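Local coordinates for hypothetical protein (Streptococcus pneumoniae, PDB 2HIY) that is of unknown function, a conserved bacterial protein of the DUF1697 family whose chain carries two four-stranded antiparallel sheets, at residues N91-W96 against G137-K142; L100-F105 against F143-Y148; K127-Y132 against K150-K155. One frame throughout, in Å; residues are numbered along the deposited sequence.

Contact 1. Residues N91-W96 against G137-K142; sequences NLPAWW and GIFWGK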
loop_
_atom_site.group_PDB
_atom_site.type_symbol
_atom_site.label_atom_id
_atom_site.label_comp_id
_atom_site.label_asym_id
_atom_site.label_seq_id
_atom_site.Cartn_x
_atom_site.Cartn_y
_atom_site.Cartn_z
ATOM N N ASN D 91 12.062 -38.004 0.256
ATOM C CA ASN D 91 10.675 -38.234 0.595
ATOM C C ASN D 91 9.770 -37.071 0.150
ATOM O O ASN D 91 8.899 -36.634 0.903
ATOM C CB ASN D 91 10.580 -38.435 2.108
ATOM C CG ASN D 91 11.428 -39.606 2.586
ATOM O OD1 ASN D 91 11.023 -40.757 2.437
ATOM N ND2 ASN D 91 12.629 -39.323 3.125
ATOM N N LEU D 92 9.981 -36.565 -1.066
ATOM C CA LEU D 92 9.179 -35.466 -1.582
ATOM C C LEU D 92 7.888 -36.028 -2.124
ATOM O O LEU D 92 7.897 -37.053 -2.804
ATOM C CB LEU D 92 9.887 -34.748 -2.738
ATOM C CG LEU D 92 11.255 -34.121 -2.435
ATOM C CD1 LEU D 92 11.961 -33.596 -3.695
ATOM C CD2 LEU D 92 11.093 -33.000 -1.410
ATOM N N PRO D 93 6.773 -35.340 -1.874
ATOM C CA PRO D 93 5.524 -35.770 -2.511
ATOM C C PRO D 93 5.643 -35.721 -4.043
ATOM O O PRO D 93 6.314 -34.832 -4.584
ATOM C CB PRO D 93 4.499 -34.747 -2.011
ATOM C CG PRO D 93 5.101 -34.229 -0.689
ATOM C CD PRO D 93 6.582 -34.191 -0.961
ATOM N N ALA D 94 4.948 -36.594 -4.754
ATOM C CA ALA D 94 5.040 -36.579 -6.221
ATOM C C ALA D 94 4.503 -35.269 -6.770
ATOM O O ALA D 94 5.009 -34.739 -7.784
ATOM C CB ALA D 94 4.310 -37.766 -6.808
ATOM N N TRP D 95 3.534 -34.674 -6.089
ATOM C CA TRP D 95 2.936 -33.437 -6.591
ATOM C C TRP D 95 3.841 -32.236 -6.361
ATOM O O TRP D 95 3.640 -31.178 -6.963
ATOM C CB TRP D 95 1.555 -33.223 -5.968
ATOM C CG TRP D 95 1.510 -33.342 -4.458
ATOM C CD1 TRP D 95 1.111 -34.440 -3.742
ATOM C CD2 TRP D 95 1.811 -32.321 -3.503
ATOM N NE1 TRP D 95 1.159 -34.169 -2.388
ATOM C CE2 TRP D 95 1.589 -32.879 -2.228
ATOM C CE3 TRP D 95 2.257 -30.992 -3.591
ATOM C CZ2 TRP D 95 1.770 -32.145 -1.045
ATOM C CZ3 TRP D 95 2.436 -30.279 -2.406
ATOM C CH2 TRP D 95 2.207 -30.865 -1.164
ATOM N N TRP D 96 4.853 -32.380 -5.510
ATOM C CA TRP D 96 5.714 -31.250 -5.199
ATOM C C TRP D 96 6.497 -30.778 -6.406
ATOM O O TRP D 96 6.901 -29.610 -6.464
ATOM C CB TRP D 96 6.653 -31.639 -4.057
ATOM C CG TRP D 96 7.592 -30.577 -3.533
ATOM C CD1 TRP D 96 8.935 -30.565 -3.650
ATOM C CD2 TRP D 96 7.227 -29.442 -2.735
ATOM N NE1 TRP D 96 9.463 -29.474 -2.989
ATOM C CE2 TRP D 96 8.433 -28.754 -2.443
ATOM C CE3 TRP D 96 6.011 -28.927 -2.266
ATOM C CZ2 TRP D 96 8.460 -27.611 -1.644
ATOM C CZ3 TRP D 96 6.038 -27.773 -1.506
ATOM C CH2 TRP D 96 7.261 -27.117 -1.206
ATOM N N GLY D 137 9.103 -30.153 8.154
ATOM C CA GLY D 137 8.033 -29.197 8.007
ATOM C C GLY D 137 6.952 -29.767 7.123
ATOM O O GLY D 137 6.918 -30.961 6.842
ATOM N N ILE D 138 6.095 -28.857 6.670
ATOM C CA ILE D 138 4.878 -29.249 5.931
ATOM C C ILE D 138 4.992 -28.784 4.487
ATOM O O ILE D 138 5.219 -27.594 4.234
ATOM C CB ILE D 138 3.615 -28.594 6.543
ATOM C CG1 ILE D 138 3.555 -28.901 8.038
ATOM C CG2 ILE D 138 2.345 -29.103 5.835
ATOM C CD1 ILE D 138 2.426 -28.182 8.771
ATOM N N PHE D 139 4.883 -29.711 3.524
ATOM C CA PHE D 139 4.706 -29.331 2.130
ATOM C C PHE D 139 3.249 -28.952 1.910
ATOM O O PHE D 139 2.368 -29.715 2.300
ATOM C CB PHE D 139 4.982 -30.532 1.207
ATOM C CG PHE D 139 6.346 -31.177 1.366
ATOM C CD1 PHE D 139 7.406 -30.747 0.575
ATOM C CD2 PHE D 139 6.555 -32.255 2.251
ATOM C CE1 PHE D 139 8.663 -31.362 0.669
ATOM C CE2 PHE D 139 7.795 -32.855 2.359
ATOM C CZ PHE D 139 8.851 -32.416 1.543
ATOM N N TRP D 140 2.970 -27.828 1.257
ATOM C CA TRP D 140 1.567 -27.417 1.105
ATOM C C TRP D 140 1.383 -26.760 -0.231
ATOM O O TRP D 140 1.941 -25.673 -0.515
ATOM C CB TRP D 140 1.188 -26.496 2.254
ATOM C CG TRP D 140 -0.257 -26.322 2.534
ATOM C CD1 TRP D 140 -1.334 -26.383 1.670
ATOM C CD2 TRP D 140 -0.805 -26.046 3.822
ATOM N NE1 TRP D 140 -2.527 -26.160 2.348
ATOM C CE2 TRP D 140 -2.219 -25.953 3.677
ATOM C CE3 TRP D 140 -0.242 -25.867 5.098
ATOM C CZ2 TRP D 140 -3.070 -25.684 4.769
ATOM C CZ3 TRP D 140 -1.085 -25.601 6.182
ATOM C CH2 TRP D 140 -2.485 -25.519 6.001
ATOM N N GLY D 141 0.643 -27.438 -1.111
ATOM C CA GLY D 141 0.451 -26.994 -2.493
ATOM C C GLY D 141 -0.974 -26.513 -2.655
ATOM O O GLY D 141 -1.907 -27.096 -2.099
ATOM N N LYS D 142 -1.121 -25.433 -3.408
ATOM C CA LYS D 142 -2.435 -24.918 -3.757
ATOM C C LYS D 142 -2.545 -24.954 -5.284
ATOM O O LYS D 142 -1.692 -24.426 -5.999
ATOM C CB LYS D 142 -2.598 -23.476 -3.214
ATOM C CG LYS D 142 -2.802 -23.354 -1.680
ATOM C CD LYS D 142 -1.594 -23.677 -0.812
ATOM C CE LYS D 142 -0.392 -22.829 -1.107
ATOM N NZ LYS D 142 0.670 -23.063 -0.063
#
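Phe139 presents one ring face to Pro93 and drives its edge into the face of Trp96. Pro93 CD stands 3.5 Å from the centroid of the Phe139 ring and only 3° off its normal, a CH-pi contact almost straight over the ring. Toward Trp96 the pair is T-shaped: the centroids of the Phe139 ring and the six-membered ring of Trp96 lie 4.9 Å apart with the planes at 75°, and Phe139 CD1 comes down over the middle of the indole. Trp96 can lie across that edge because its CG is anti to the backbone N (chi1 -177°), while a turn that closes with Trp96 N bonded to Pro93 O brings its backbone round.

Trp95 works differently. The edge of its indole meets Phe139 O and Trp140 N; CH2 is 3.7 Å from Phe139 CB, and CZ3 is 3.6 Å from Gly141 N, where the strand has no side chain to hold the indole off. The face of the same indole takes Pro93 CB, so the proline is wedged between the two aromatic groups. Leu92 closes the far end, its CD2 3.6 Å from Phe139 CE1. No hydrogen bond crosses the contact, which is wholly apolar and aromatic in its side chains.

The loop after helix 82-89 thus lies against one side of strand 137-142, an inner strand between 102-108 and 129-133. Phe105 and Phe174, the latter from helix 171-182, extend the aromatic cluster, and Trp95 also reaches Val130 on the edge strand.

Contact 2. Residues L100-F105 against F143-Y148; sequences LARKDF and FSEESY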
loop_
_atom_site.group_PDB
_atom_site.type_symbol
_atom_site.label_atom_id
_atom_site.label_comp_id
_atom_site.label_asym_id
_atom_site.label_seq_id
_atom_site.Cartn_x
_atom_site.Cartn_y
_atom_site.Cartn_z
ATOM N N LEU D 100 1.789 -26.668 -9.794
ATOM C CA LEU D 100 0.702 -26.119 -8.992
ATOM C C LEU D 100 0.890 -24.624 -8.955
ATOM O O LEU D 100 2.026 -24.126 -9.046
ATOM C CB LEU D 100 0.799 -26.659 -7.568
ATOM C CG LEU D 100 0.176 -28.043 -7.365
ATOM C CD1 LEU D 100 0.968 -29.157 -8.051
ATOM C CD2 LEU D 100 0.112 -28.316 -5.869
ATOM N N ALA D 101 -0.206 -23.907 -8.748
ATOM C CA ALA D 101 -0.121 -22.446 -8.755
ATOM C C ALA D 101 0.798 -21.936 -7.674
ATOM O O ALA D 101 1.572 -21.002 -7.901
ATOM C CB ALA D 101 -1.475 -21.808 -8.609
ATOM N N ARG D 102 0.730 -22.530 -6.484
ATOM C CA ARG D 102 1.582 -22.093 -5.362
ATOM C C ARG D 102 2.045 -23.312 -4.577
ATOM O O ARG D 102 1.233 -24.207 -4.280
ATOM C CB ARG D 102 0.824 -21.139 -4.442
ATOM C CG ARG D 102 0.386 -19.896 -5.199
ATOM C CD ARG D 102 0.081 -18.803 -4.291
ATOM N NE ARG D 102 -0.668 -17.754 -4.969
ATOM C CZ ARG D 102 -1.028 -16.637 -4.353
ATOM N NH1 ARG D 102 -0.653 -16.443 -3.090
ATOM N NH2 ARG D 102 -1.723 -15.720 -4.993
ATOM N N LYS D 103 3.306 -23.343 -4.197
ATOM C CA LYS D 103 3.861 -24.406 -3.367
ATOM C C LYS D 103 4.702 -23.787 -2.282
ATOM O O LYS D 103 5.599 -23.016 -2.599
ATOM C CB LYS D 103 4.684 -25.370 -4.187
ATOM C CG LYS D 103 3.857 -26.159 -5.221
ATOM C CD LYS D 103 4.697 -27.126 -6.040
ATOM C CE LYS D 103 5.631 -26.370 -6.994
ATOM N NZ LYS D 103 6.305 -27.273 -7.979
ATOM N N ASP D 104 4.407 -24.102 -1.045
ATOM C CA ASP D 104 5.137 -23.577 0.099
ATOM C C ASP D 104 5.599 -24.686 1.011
ATOM O O ASP D 104 4.935 -25.725 1.111
ATOM C CB ASP D 104 4.246 -22.607 0.852
ATOM C CG ASP D 104 3.839 -21.440 -0.036
ATOM O OD1 ASP D 104 4.729 -20.644 -0.415
ATOM O OD2 ASP D 104 2.651 -21.339 -0.427
ATOM N N PHE D 105 6.727 -24.451 1.689
ATOM C CA PHE D 105 7.165 -25.368 2.723
ATOM C C PHE D 105 7.114 -24.591 4.034
ATOM O O PHE D 105 7.690 -23.506 4.120
ATOM C CB PHE D 105 8.578 -25.875 2.472
ATOM C CG PHE D 105 8.928 -27.082 3.306
ATOM C CD1 PHE D 105 8.445 -28.323 2.953
ATOM C CD2 PHE D 105 9.692 -26.969 4.457
ATOM C CE1 PHE D 105 8.756 -29.441 3.696
ATOM C CE2 PHE D 105 10.017 -28.066 5.192
ATOM C CZ PHE D 105 9.537 -29.320 4.820
ATOM N N PHE D 143 -3.601 -25.577 -5.800
ATOM C CA PHE D 143 -3.614 -25.922 -7.225
ATOM C C PHE D 143 -3.812 -24.769 -8.146
ATOM O O PHE D 143 -3.233 -24.776 -9.245
ATOM C CB PHE D 143 -4.640 -27.007 -7.507
ATOM C CG PHE D 143 -4.269 -28.327 -6.923
ATOM C CD1 PHE D 143 -3.275 -29.085 -7.520
ATOM C CD2 PHE D 143 -4.887 -28.821 -5.791
ATOM C CE1 PHE D 143 -2.897 -30.320 -6.978
ATOM C CE2 PHE D 143 -4.521 -30.069 -5.226
ATOM C CZ PHE D 143 -3.512 -30.803 -5.836
ATOM N N SER D 144 -4.599 -23.770 -7.746
ATOM C CA SER D 144 -5.005 -22.759 -8.735
ATOM C C SER D 144 -5.164 -21.380 -8.153
ATOM O O SER D 144 -5.708 -21.209 -7.062
ATOM C CB SER D 144 -6.336 -23.195 -9.351
ATOM O OG SER D 144 -6.813 -22.191 -10.242
ATOM N N GLU D 145 -4.763 -20.368 -8.917
ATOM C CA GLU D 145 -5.039 -19.004 -8.502
ATOM C C GLU D 145 -6.534 -18.724 -8.385
ATOM O O GLU D 145 -6.942 -17.940 -7.517
ATOM C CB GLU D 145 -4.406 -18.000 -9.486
ATOM C CG GLU D 145 -2.853 -18.020 -9.486
ATOM C CD GLU D 145 -2.200 -17.452 -8.229
ATOM O OE1 GLU D 145 -2.866 -16.729 -7.466
ATOM O OE2 GLU D 145 -1.002 -17.727 -7.994
ATOM N N GLU D 146 -7.356 -19.354 -9.208
ATOM C CA GLU D 146 -8.796 -19.066 -9.169
ATOM C C GLU D 146 -9.509 -19.601 -7.922
ATOM O O GLU D 146 -10.581 -19.099 -7.566
ATOM C CB GLU D 146 -9.482 -19.577 -10.434
ATOM C CG GLU D 146 -11.009 -19.438 -10.460
ATOM C CD GLU D 146 -11.728 -20.775 -10.360
ATOM O OE1 GLU D 146 -11.519 -21.504 -9.363
ATOM O OE2 GLU D 146 -12.509 -21.102 -11.283
ATOM N N SER D 147 -8.919 -20.596 -7.253
ATOM C CA SER D 147 -9.503 -21.162 -6.054
ATOM C C SER D 147 -8.680 -20.834 -4.818
ATOM O O SER D 147 -9.059 -21.251 -3.719
ATOM C CB SER D 147 -9.588 -22.675 -6.224
ATOM O OG SER D 147 -8.256 -23.149 -6.396
ATOM N N TYR D 148 -7.585 -20.110 -4.971
ATOM C CA TYR D 148 -6.668 -19.902 -3.870
ATOM C C TYR D 148 -7.339 -19.250 -2.647
ATOM O O TYR D 148 -7.061 -19.633 -1.491
ATOM C CB TYR D 148 -5.453 -19.074 -4.338
ATOM C CG TYR D 148 -4.514 -18.744 -3.228
ATOM C CD1 TYR D 148 -3.586 -19.679 -2.820
ATOM C CD2 TYR D 148 -4.595 -17.529 -2.524
ATOM C CE1 TYR D 148 -2.727 -19.414 -1.745
ATOM C CE2 TYR D 148 -3.735 -17.267 -1.460
ATOM C CZ TYR D 148 -2.808 -18.222 -1.080
ATOM O OH TYR D 148 -1.949 -17.982 -0.003
HETATM O O HOH W 1 0.610 -18.983 -9.647
HETATM O O HOH W 2 0.562 -17.410 -0.384
#
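Glu145 OE2 draws in Arg102 NE at 3.0 Å and a water 2.6 Å away; that water also lies 2.8 Å from Ala101 O and cannot serve every acceptor around it. Arg102 NH2, 2.9 Å from Glu145 OE1, completes the salt bridge, so the guanidinium meets the carboxylate side-on, one nitrogen to each oxygen. OE1 uses its syn lone pair; NE meets OE2 on the syn side as well but 29° out of the carboxylate plane, the two flat groups being twisted by 41°. A bend at chi2 folds the glutamate back to the arginine.

The guanidinium is also stacked on the face of Tyr148, Arg102 CZ 3.9 Å from the centroid of the Tyr148 ring with the planes at 21°, a cation-pi contact that leaves the edge for Glu145 and little freedom to rotate. Nearer the start of the segment, Leu100 CG packs 3.6 Å from Phe143 CD1, and Ala101 N bonds to Phe143 O.

Ala101 and Arg102 both face Lys142 in a classic beta bulge opening strand 102-108. This surface contact fastens the strand to the loop before helix 152-156, and Gln116 and Ala119 of a second subunit pack on Arg102 and Glu145.

Contact 3. Residues K127-Y132 against K150-K155; sequences KDEVLY and KTAYHK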
loop_
_atom_site.group_PDB
_atom_site.type_symbol
_atom_site.label_atom_id
_atom_site.label_comp_id
_atom_site.label_asym_id
_atom_site.label_seq_id
_atom_site.Cartn_x
_atom_site.Cartn_y
_atom_site.Cartn_z
ATOM N N LYS D 127 -9.517 -27.444 0.917
ATOM C CA LYS D 127 -10.266 -27.300 -0.325
ATOM C C LYS D 127 -9.310 -27.575 -1.501
ATOM O O LYS D 127 -8.862 -28.720 -1.620
ATOM C CB LYS D 127 -10.965 -25.951 -0.399
ATOM C CG LYS D 127 -12.045 -25.784 0.708
ATOM C CD LYS D 127 -13.270 -26.609 0.362
ATOM C CE LYS D 127 -14.416 -26.378 1.329
ATOM N NZ LYS D 127 -15.613 -27.115 0.804
ATOM N N ASP D 128 -8.975 -26.577 -2.312
ATOM C CA ASP D 128 -8.250 -26.922 -3.555
ATOM C C ASP D 128 -6.736 -26.888 -3.290
ATOM O O ASP D 128 -5.986 -26.040 -3.782
ATOM C CB ASP D 128 -8.627 -25.977 -4.679
ATOM C CG ASP D 128 -8.188 -26.478 -6.053
ATOM O OD1 ASP D 128 -7.950 -27.708 -6.177
ATOM O OD2 ASP D 128 -8.092 -25.615 -6.962
ATOM N N GLU D 129 -6.309 -27.871 -2.506
ATOM C CA GLU D 129 -4.965 -27.878 -1.971
ATOM C C GLU D 129 -4.637 -29.261 -1.489
ATOM O O GLU D 129 -5.530 -30.107 -1.320
ATOM C CB GLU D 129 -4.859 -26.864 -0.810
ATOM C CG GLU D 129 -5.655 -27.275 0.425
ATOM C CD GLU D 129 -6.055 -26.092 1.259
ATOM O OE1 GLU D 129 -5.156 -25.362 1.744
ATOM O OE2 GLU D 129 -7.271 -25.852 1.405
ATOM N N VAL D 130 -3.355 -29.452 -1.200
ATOM C CA VAL D 130 -2.828 -30.733 -0.782
ATOM C C VAL D 130 -1.649 -30.469 0.151
ATOM O O VAL D 130 -0.832 -29.573 -0.103
ATOM C CB VAL D 130 -2.393 -31.574 -1.999
ATOM C CG1 VAL D 130 -1.295 -30.855 -2.792
ATOM C CG2 VAL D 130 -1.962 -32.983 -1.562
ATOM N N LEU D 131 -1.552 -31.219 1.238
ATOM C CA LEU D 131 -0.410 -31.025 2.121
ATOM C C LEU D 131 0.136 -32.359 2.581
ATOM O O LEU D 131 -0.618 -33.351 2.625
ATOM C CB LEU D 131 -0.728 -30.072 3.302
ATOM C CG LEU D 131 -1.793 -30.553 4.303
ATOM C CD1 LEU D 131 -1.168 -31.348 5.466
ATOM C CD2 LEU D 131 -2.491 -29.363 4.910
ATOM N N TYR D 132 1.397 -32.375 2.974
ATOM C CA TYR D 132 2.037 -33.586 3.436
ATOM C C TYR D 132 2.961 -33.223 4.588
ATOM O O TYR D 132 3.746 -32.293 4.463
ATOM C CB TYR D 132 2.806 -34.258 2.291
ATOM C CG TYR D 132 3.442 -35.569 2.684
ATOM C CD1 TYR D 132 2.719 -36.744 2.568
ATOM C CD2 TYR D 132 4.738 -35.633 3.198
ATOM C CE1 TYR D 132 3.272 -37.959 2.928
ATOM C CE2 TYR D 132 5.294 -36.851 3.589
ATOM C CZ TYR D 132 4.533 -37.990 3.451
ATOM O OH TYR D 132 5.074 -39.221 3.804
ATOM N N LYS D 150 -10.138 -19.568 -1.443
ATOM C CA LYS D 150 -10.987 -20.501 -0.698
ATOM C C LYS D 150 -10.205 -21.600 -0.004
ATOM O O LYS D 150 -10.798 -22.440 0.660
ATOM C CB LYS D 150 -12.023 -21.131 -1.629
ATOM C CG LYS D 150 -13.070 -20.133 -2.192
ATOM C CD LYS D 150 -13.887 -20.820 -3.327
ATOM C CE LYS D 150 -14.837 -19.865 -4.033
ATOM N NZ LYS D 150 -16.124 -19.716 -3.290
ATOM N N THR D 151 -8.879 -21.594 -0.128
ATOM C CA THR D 151 -8.104 -22.638 0.510
ATOM C C THR D 151 -7.973 -22.421 2.030
ATOM O O THR D 151 -8.031 -21.278 2.527
ATOM C CB THR D 151 -6.666 -22.759 -0.079
ATOM O OG1 THR D 151 -5.923 -21.544 0.117
ATOM C CG2 THR D 151 -6.706 -23.151 -1.560
ATOM N N ALA D 152 -7.769 -23.515 2.757
ATOM C CA ALA D 152 -7.471 -23.416 4.183
ATOM C C ALA D 152 -6.161 -22.684 4.397
ATOM O O ALA D 152 -6.014 -21.951 5.388
ATOM C CB ALA D 152 -7.397 -24.808 4.775
ATOM N N TYR D 153 -5.182 -22.888 3.523
ATOM C CA TYR D 153 -3.919 -22.166 3.632
ATOM C C TYR D 153 -4.166 -20.659 3.714
ATOM O O TYR D 153 -3.649 -19.975 4.630
ATOM C CB TYR D 153 -3.030 -22.498 2.427
ATOM C CG TYR D 153 -1.645 -21.921 2.517
ATOM C CD1 TYR D 153 -0.646 -22.628 3.170
ATOM C CD2 TYR D 153 -1.319 -20.691 1.939
ATOM C CE1 TYR D 153 0.651 -22.108 3.306
ATOM C CE2 TYR D 153 -0.023 -20.148 2.070
ATOM C CZ TYR D 153 0.945 -20.877 2.730
ATOM O OH TYR D 153 2.213 -20.329 2.818
ATOM N N HIS D 154 -4.943 -20.144 2.781
ATOM C CA HIS D 154 -5.240 -18.723 2.775
ATOM C C HIS D 154 -6.142 -18.294 3.916
ATOM O O HIS D 154 -5.869 -17.261 4.575
ATOM C CB HIS D 154 -5.893 -18.346 1.454
ATOM C CG HIS D 154 -6.346 -16.931 1.423
ATOM N ND1 HIS D 154 -5.444 -15.883 1.441
ATOM C CD2 HIS D 154 -7.583 -16.389 1.425
ATOM C CE1 HIS D 154 -6.126 -14.747 1.445
ATOM N NE2 HIS D 154 -7.419 -15.022 1.420
ATOM N N LYS D 155 -7.248 -19.028 4.111
ATOM C CA LYS D 155 -8.282 -18.564 5.041
ATOM C C LYS D 155 -7.910 -18.696 6.480
ATOM O O LYS D 155 -8.429 -17.904 7.294
ATOM C CB LYS D 155 -9.574 -19.323 4.822
ATOM C CG LYS D 155 -10.205 -18.962 3.480
ATOM C CD LYS D 155 -11.427 -19.815 3.203
ATOM C CE LYS D 155 -12.511 -19.575 4.230
ATOM N NZ LYS D 155 -13.726 -20.368 3.870
#
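Hydrogen bonds from the helix start to Glu129 carry this contact. Its carboxylate receives two successive backbone N-H groups, Ala152 N at 2.7 Å from Glu129 OE2 and Tyr153 N at 3.0 Å from Glu129 OE1, each on a syn lone pair. The anti lone pair of OE2 is taken by Lys127 N, two residues earlier in its own segment, 2.8 Å away and almost straight at 177°. Trp140 NE1 from the adjacent strand adds a bond to OE1, so this buried carboxylate has both oxygens doubly gripped. Chi1 of 68° sets CG between the backbone N and carbonyl carbon, and an extended chain carries the group to the helix.

Packing is modest. Thr151 CB lies 3.5 Å from Glu129 OE2, its CG2 touches Asp128 O at 3.7 Å, and Lys127 CG passes Lys150 O at 3.6 Å.

Thr151 is the N-cap of helix 152-156, its OG1 accepting from His154 N at 3.2 Å and also bonded to Tyr148 O. Glu129 serves as a second acceptor for the first turn, supplied by edge strand 129-133, and the helix dipole probably helps to keep its charge: N-terminal helix capping by a carboxylate from a neighbouring strand.

From the N terminus, loop 91-96 comes first and waits for strand 137-142, so contact 1 closes a loop of 40 residues. Contact 2 starts inside it, at 100-105, and closes 37 residues at 143-148; contact 3 closes 17, from 127-132 to 150-155. Every pair of contacts therefore crosses rather than nests. All three meet on one sheet, where strand 137-142 lies between 102-108 and 129-133: Lys142 N bonds to Arg102 O, and Gly141 N to Val130 O. The Lys142-Asp104 salt bridge joins contacts 1 and 2, while Ser147 OG to Asp128 OD2 joins 2 and 3. Together they tie the sheet to loop 91-96, to loop 143-148 and to helix 152-156.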